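Local coordinates for protein ASCH domain (Vibrio cholerae TMA 21, PDB 3S9X) that is of unknown function but carries an ASCH domain of the PUA clan, a family whose fold suggests a role in binding RNA or nucleotides, at residues Glu15-Leu18 with Ser19-Arg23; Arg23-Ser26 with Glu27-Ser31. All blocks are in the same frame, centred on the assembly; numbering follows the deposited sequence. Where two conformers were deposited one is given.

Contact 1 of 2, residues Glu15-Leu18 with Ser19-Arg23; sequences EQYL and SSVSR
The carbonyl oxygen of Y17 is gripped twice by S20. The hydroxyl S20 OG donates to Y17 O at 2.7 Å and lies only 17° out of the carbonyl plane, whereas the amide S20 N, at 2.9 Å from Y17 O, comes from above that plane. With chi1 at 80°, S20 OG is turned back over its own backbone, which lets both donors of one residue converge on a single acceptor. One residue earlier, S19 N donates to E15 O at 3.0 Å, a bond of the helical kind between residues four apart. A water donates to Q16 O at 2.7 Å.

Packing begins where the chain leaves the helix. CG1 of V21 rests 3.7 Å from CE1 of the Y17 ring, the two side chains meeting at a slant, and CG2 of V21 touches L18 O at 3.4 Å. The Y17 ring swings out along this turn because its CG is anti to the backbone N (chi1 169°), and its hydroxyl is hydrogen-bonded to the hydroxyl of Y29. This is the C-terminal end of helix 8-19 and the turn into helix 23-27, whose N-cap is S22. Y17 and S20 also pack on strand 148-158, while L18 and V21 reach S26 on helix 23-27.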
loop_
_atom_site.group_PDB
_atom_site.type_symbol
_atom_site.label_atom_id
_atom_site.label_comp_id
_atom_site.label_asym_id
_atom_site.label_seq_id
_atom_site.Cartn_x
_atom_site.Cartn_y
_atom_site.Cartn_z
ATOM N N GLU A 15 -1.999 -2.734 18.484
ATOM C CA GLU A 15 -1.469 -2.905 19.849
ATOM C C GLU A 15 -1.137 -4.345 20.122
ATOM O O GLU A 15 -0.170 -4.635 20.838
ATOM C CB GLU A 15 -2.386 -2.335 20.911
ATOM C CG GLU A 15 -2.476 -0.878 20.897
ATOM C CD GLU A 15 -1.246 -0.104 21.518
ATOM O OE1 GLU A 15 -1.495 1.091 21.921
ATOM O OE2 GLU A 15 -0.051 -0.638 21.563
ATOM N N GLN A 16 -1.901 -5.306 19.547
ATOM C CA GLN A 16 -1.551 -6.707 19.700
ATOM C C GLN A 16 -0.201 -6.979 19.090
ATOM O O GLN A 16 0.633 -7.698 19.689
ATOM C CB GLN A 16 -2.628 -7.641 19.132
ATOM C CG GLN A 16 -3.902 -7.654 19.904
ATOM C CD GLN A 16 -4.932 -8.578 19.433
ATOM O OE1 GLN A 16 -5.495 -9.427 20.210
ATOM N NE2 GLN A 16 -5.261 -8.433 18.210
ATOM N N TYR A 17 0.045 -6.485 17.884
ATOM C CA TYR A 17 1.354 -6.703 17.273
ATOM C C TYR A 17 2.462 -6.097 18.174
ATOM O O TYR A 17 3.456 -6.717 18.395
ATOM C CB TYR A 17 1.406 -6.091 15.881
ATOM C CG TYR A 17 2.807 -6.057 15.315
ATOM C CD1 TYR A 17 3.571 -7.208 15.219
ATOM C CD2 TYR A 17 3.421 -4.831 14.986
ATOM C CE1 TYR A 17 4.878 -7.177 14.760
ATOM C CE2 TYR A 17 4.740 -4.827 14.510
ATOM C CZ TYR A 17 5.473 -6.003 14.380
ATOM O OH TYR A 17 6.778 -6.024 13.965
ATOM N N LEU A 18 2.305 -4.833 18.527
ATOM C CA LEU A 18 3.365 -4.188 19.330
ATOM C C LEU A 18 3.654 -4.887 20.617
ATOM O O LEU A 18 4.808 -4.987 21.011
ATOM C CB LEU A 18 3.045 -2.746 19.487
ATOM C CG LEU A 18 2.924 -1.895 18.199
ATOM C CD1 LEU A 18 2.455 -0.401 18.518
ATOM C CD2 LEU A 18 4.296 -1.841 17.446
ATOM N N SER A 19 2.632 -5.475 21.225
ATOM C CA SER A 19 2.841 -6.194 22.451
ATOM C C SER A 19 3.442 -7.597 22.202
ATOM O O SER A 19 3.952 -8.220 23.151
ATOM C CB SER A 19 1.602 -6.224 23.359
ATOM O OG SER A 19 0.552 -6.940 22.756
ATOM N N SER A 20 3.457 -8.086 20.963
ATOM C CA SER A 20 3.929 -9.434 20.682
ATOM C C SER A 20 5.425 -9.394 20.324
ATOM O O SER A 20 6.075 -10.422 20.129
ATOM C CB SER A 20 3.112 -9.942 19.416
ATOM O OG SER A 20 3.715 -9.379 18.183
ATOM N N VAL A 21 6.028 -8.215 20.313
ATOM C CA VAL A 21 7.454 -8.049 20.036
ATOM C C VAL A 21 8.126 -7.356 21.257
ATOM O O VAL A 21 7.482 -6.824 22.117
ATOM C CB VAL A 21 7.776 -7.276 18.737
ATOM C CG1 VAL A 21 7.189 -8.037 17.538
ATOM C CG2 VAL A 21 7.209 -5.864 18.787
ATOM N N SER A 22 9.426 -7.413 21.304
ATOM C CA SER A 22 10.178 -6.870 22.453
ATOM C C SER A 22 10.052 -5.357 22.459
ATOM O O SER A 22 9.778 -4.733 21.447
ATOM C CB SER A 22 11.636 -7.200 22.297
ATOM O OG SER A 22 12.226 -6.435 21.252
ATOM N N ARG A 23 10.334 -4.764 23.620
ATOM C CA ARG A 23 10.264 -3.288 23.770
ATOM C C ARG A 23 11.206 -2.652 22.808
ATOM O O ARG A 23 10.853 -1.608 22.190
ATOM C CB ARG A 23 10.685 -2.886 25.147
ATOM C CG ARG A 23 10.392 -1.385 25.368
ATOM C CD ARG A 23 8.975 -1.140 25.537
ATOM N NE ARG A 23 8.360 -1.679 26.749
ATOM C CZ ARG A 23 8.353 -1.107 27.925
ATOM N NH1 ARG A 23 8.907 0.115 28.096
ATOM N NH2 ARG A 23 7.701 -1.703 28.889
HETATM O O HOH W 1 -0.052 -9.478 21.642
#

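Contact 2 of 2, residues Arg23-Ser26 with Glu27-Ser31; sequences REVS and EKYTS
R23 and E27 lie one helical turn apart, and their side chains meet at a slant, more through carbon than through charge. The carboxylate oxygen E27 OE2 sits 3.4 Å from R23 CD, while the ion pair between R23 NH1 and E27 OE2 is long, at 3.7 Å. E27 OE2 approaches the edge of the guanidinium, near its plane, but the guanidinium and carboxylate planes are 62° apart, so the two groups do not form a flat, two-pronged pair. The bent R23 chain, with chi2 at 74° and chi3 at 67°, folds back past the extended E27. A water joins R23 NH1 to E27 OE2 through weak bonds on both sides. Beneath these side chains, E27 N donates to R23 O at 3.0 Å, the i+4 bond of the short helix.

Further along, V25 and K28 run side by side and point the same way, and CE of K28 lies over one face of the Y29 ring, offset toward its rim. The path of the lysine is less certain, since it is modelled too close to V25. The edge of the Y29 ring comes near S26 O, with CD2 of Y29 3.6 Å from it. S26 O also takes a weak bond from Y29 N at 3.3 Å, and a water donates to both S26 O and Y29 O, linking the last turn to the chain that follows it.

The contact thus forms the exit from helix 23-27 into the loop that leads to edge strand 32-35. Y29 packs against L18 of helix 8-19, and its hydroxyl bonds to E94 on strand 89-102, anchoring the turn to the sheet.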
loop_
_atom_site.group_PDB
_atom_site.type_symbol
_atom_site.label_atom_id
_atom_site.label_comp_id
_atom_site.label_asym_id
_atom_site.label_seq_id
_atom_site.Cartn_x
_atom_site.Cartn_y
_atom_site.Cartn_z
ATOM N N ARG A 23 10.334 -4.764 23.620
ATOM C CA ARG A 23 10.264 -3.288 23.770
ATOM C C ARG A 23 11.206 -2.652 22.808
ATOM O O ARG A 23 10.853 -1.608 22.190
ATOM C CB ARG A 23 10.685 -2.886 25.147
ATOM C CG ARG A 23 10.392 -1.385 25.368
ATOM C CD ARG A 23 8.975 -1.140 25.537
ATOM N NE ARG A 23 8.360 -1.679 26.749
ATOM C CZ ARG A 23 8.353 -1.107 27.925
ATOM N NH1 ARG A 23 8.907 0.115 28.096
ATOM N NH2 ARG A 23 7.701 -1.703 28.889
ATOM N N GLU A 24 12.341 -3.281 22.557
ATOM C CA GLU A 24 13.351 -2.669 21.638
ATOM C C GLU A 24 12.757 -2.506 20.267
ATOM O O GLU A 24 12.955 -1.482 19.617
ATOM C CB GLU A 24 14.600 -3.567 21.412
ATOM C CG GLU A 24 15.535 -3.672 22.630
ATOM C CD GLU A 24 15.947 -2.294 23.205
ATOM O OE1 GLU A 24 16.590 -1.464 22.476
ATOM O OE2 GLU A 24 15.621 -2.037 24.393
ATOM N N VAL A 25 12.067 -3.542 19.831
ATOM C CA VAL A 25 11.474 -3.557 18.505
ATOM C C VAL A 25 10.271 -2.663 18.420
ATOM O O VAL A 25 10.172 -1.859 17.492
ATOM C CB VAL A 25 11.089 -5.005 18.082
ATOM C CG1 VAL A 25 10.223 -5.142 16.752
ATOM C CG2 VAL A 25 12.330 -5.915 18.077
ATOM N N SER A 26 9.383 -2.719 19.396
ATOM C CA SER A 26 8.172 -1.917 19.269
ATOM C C SER A 26 8.459 -0.414 19.331
ATOM O O SER A 26 7.784 0.330 18.651
ATOM C CB SER A 26 7.139 -2.271 20.335
ATOM O OG SER A 26 7.618 -2.126 21.620
ATOM N N GLU A 27 9.407 0.014 20.133
ATOM C CA GLU A 27 9.628 1.402 20.341
ATOM C C GLU A 27 10.293 2.042 19.152
ATOM O O GLU A 27 10.251 3.287 19.036
ATOM C CB GLU A 27 10.460 1.651 21.635
ATOM C CG GLU A 27 9.552 1.691 22.823
ATOM C CD GLU A 27 10.242 1.945 24.140
ATOM O OE1 GLU A 27 11.525 1.918 24.167
ATOM O OE2 GLU A 27 9.448 2.169 25.098
ATOM N N LYS A 28 10.818 1.270 18.192
ATOM C CA LYS A 28 11.444 1.863 17.021
ATOM C C LYS A 28 10.410 2.418 16.020
ATOM O O LYS A 28 10.753 3.238 15.168
ATOM C CB LYS A 28 12.219 0.796 16.274
ATOM C CG LYS A 28 11.326 -0.299 15.499
ATOM C CD LYS A 28 12.010 -1.580 15.114
ATOM C CE LYS A 28 11.089 -2.640 14.651
ATOM N NZ LYS A 28 11.637 -3.640 13.661
ATOM N N TYR A 29 9.187 1.896 16.058
ATOM C CA TYR A 29 8.183 2.338 15.130
ATOM C C TYR A 29 7.643 3.701 15.446
ATOM O O TYR A 29 7.297 3.992 16.609
ATOM C CB TYR A 29 7.025 1.356 15.102
ATOM C CG TYR A 29 7.411 -0.027 14.597
ATOM C CD1 TYR A 29 7.752 -0.247 13.279
ATOM C CD2 TYR A 29 7.370 -1.109 15.411
ATOM C CE1 TYR A 29 7.973 -1.485 12.781
ATOM C CE2 TYR A 29 7.579 -2.404 14.940
ATOM C CZ TYR A 29 7.895 -2.579 13.580
ATOM O OH TYR A 29 8.099 -3.884 13.106
ATOM N N THR A 30 7.573 4.547 14.432
ATOM C CA THR A 30 7.101 5.939 14.529
ATOM C C THR A 30 6.071 6.432 13.549
ATOM O O THR A 30 5.614 7.553 13.632
ATOM C CB THR A 30 8.360 6.907 14.417
ATOM O OG1 THR A 30 8.937 6.700 13.116
ATOM C CG2 THR A 30 9.403 6.553 15.473
ATOM N N SER A 31 5.708 5.539 12.608
ATOM C CA SER A 31 4.821 5.860 11.454
ATOM C C SER A 31 3.840 4.733 11.233
ATOM O O SER A 31 4.213 3.601 11.086
ATOM C CB SER A 31 5.653 6.177 10.222
ATOM O OG SER A 31 4.883 6.533 9.119
HETATM O O HOH W 2 11.394 1.607 26.961
HETATM O O HOH W 3 6.351 2.899 18.816
#

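How the contacts relate
Contacts 1 and 2 are successive helix ends on the protein surface, with centres about 9 Å apart and R23 common to both. Each is mostly exposed but has one buried tyrosine, and the two tyrosines are joined through their hydroxyls. L18 packs across from the first helix to the second contact, so helices 8-19 and 23-27 are joined by side chains as well as by the chain itself. Their chemistry differs: serine hydroxyls and backbone groups dominate 15-23, whereas 23-31 adds a long, weak ion pair and water bridges to its backbone bonds. Contact 1 leans on strand 148-158, while contact 2 leads into strand 32-35.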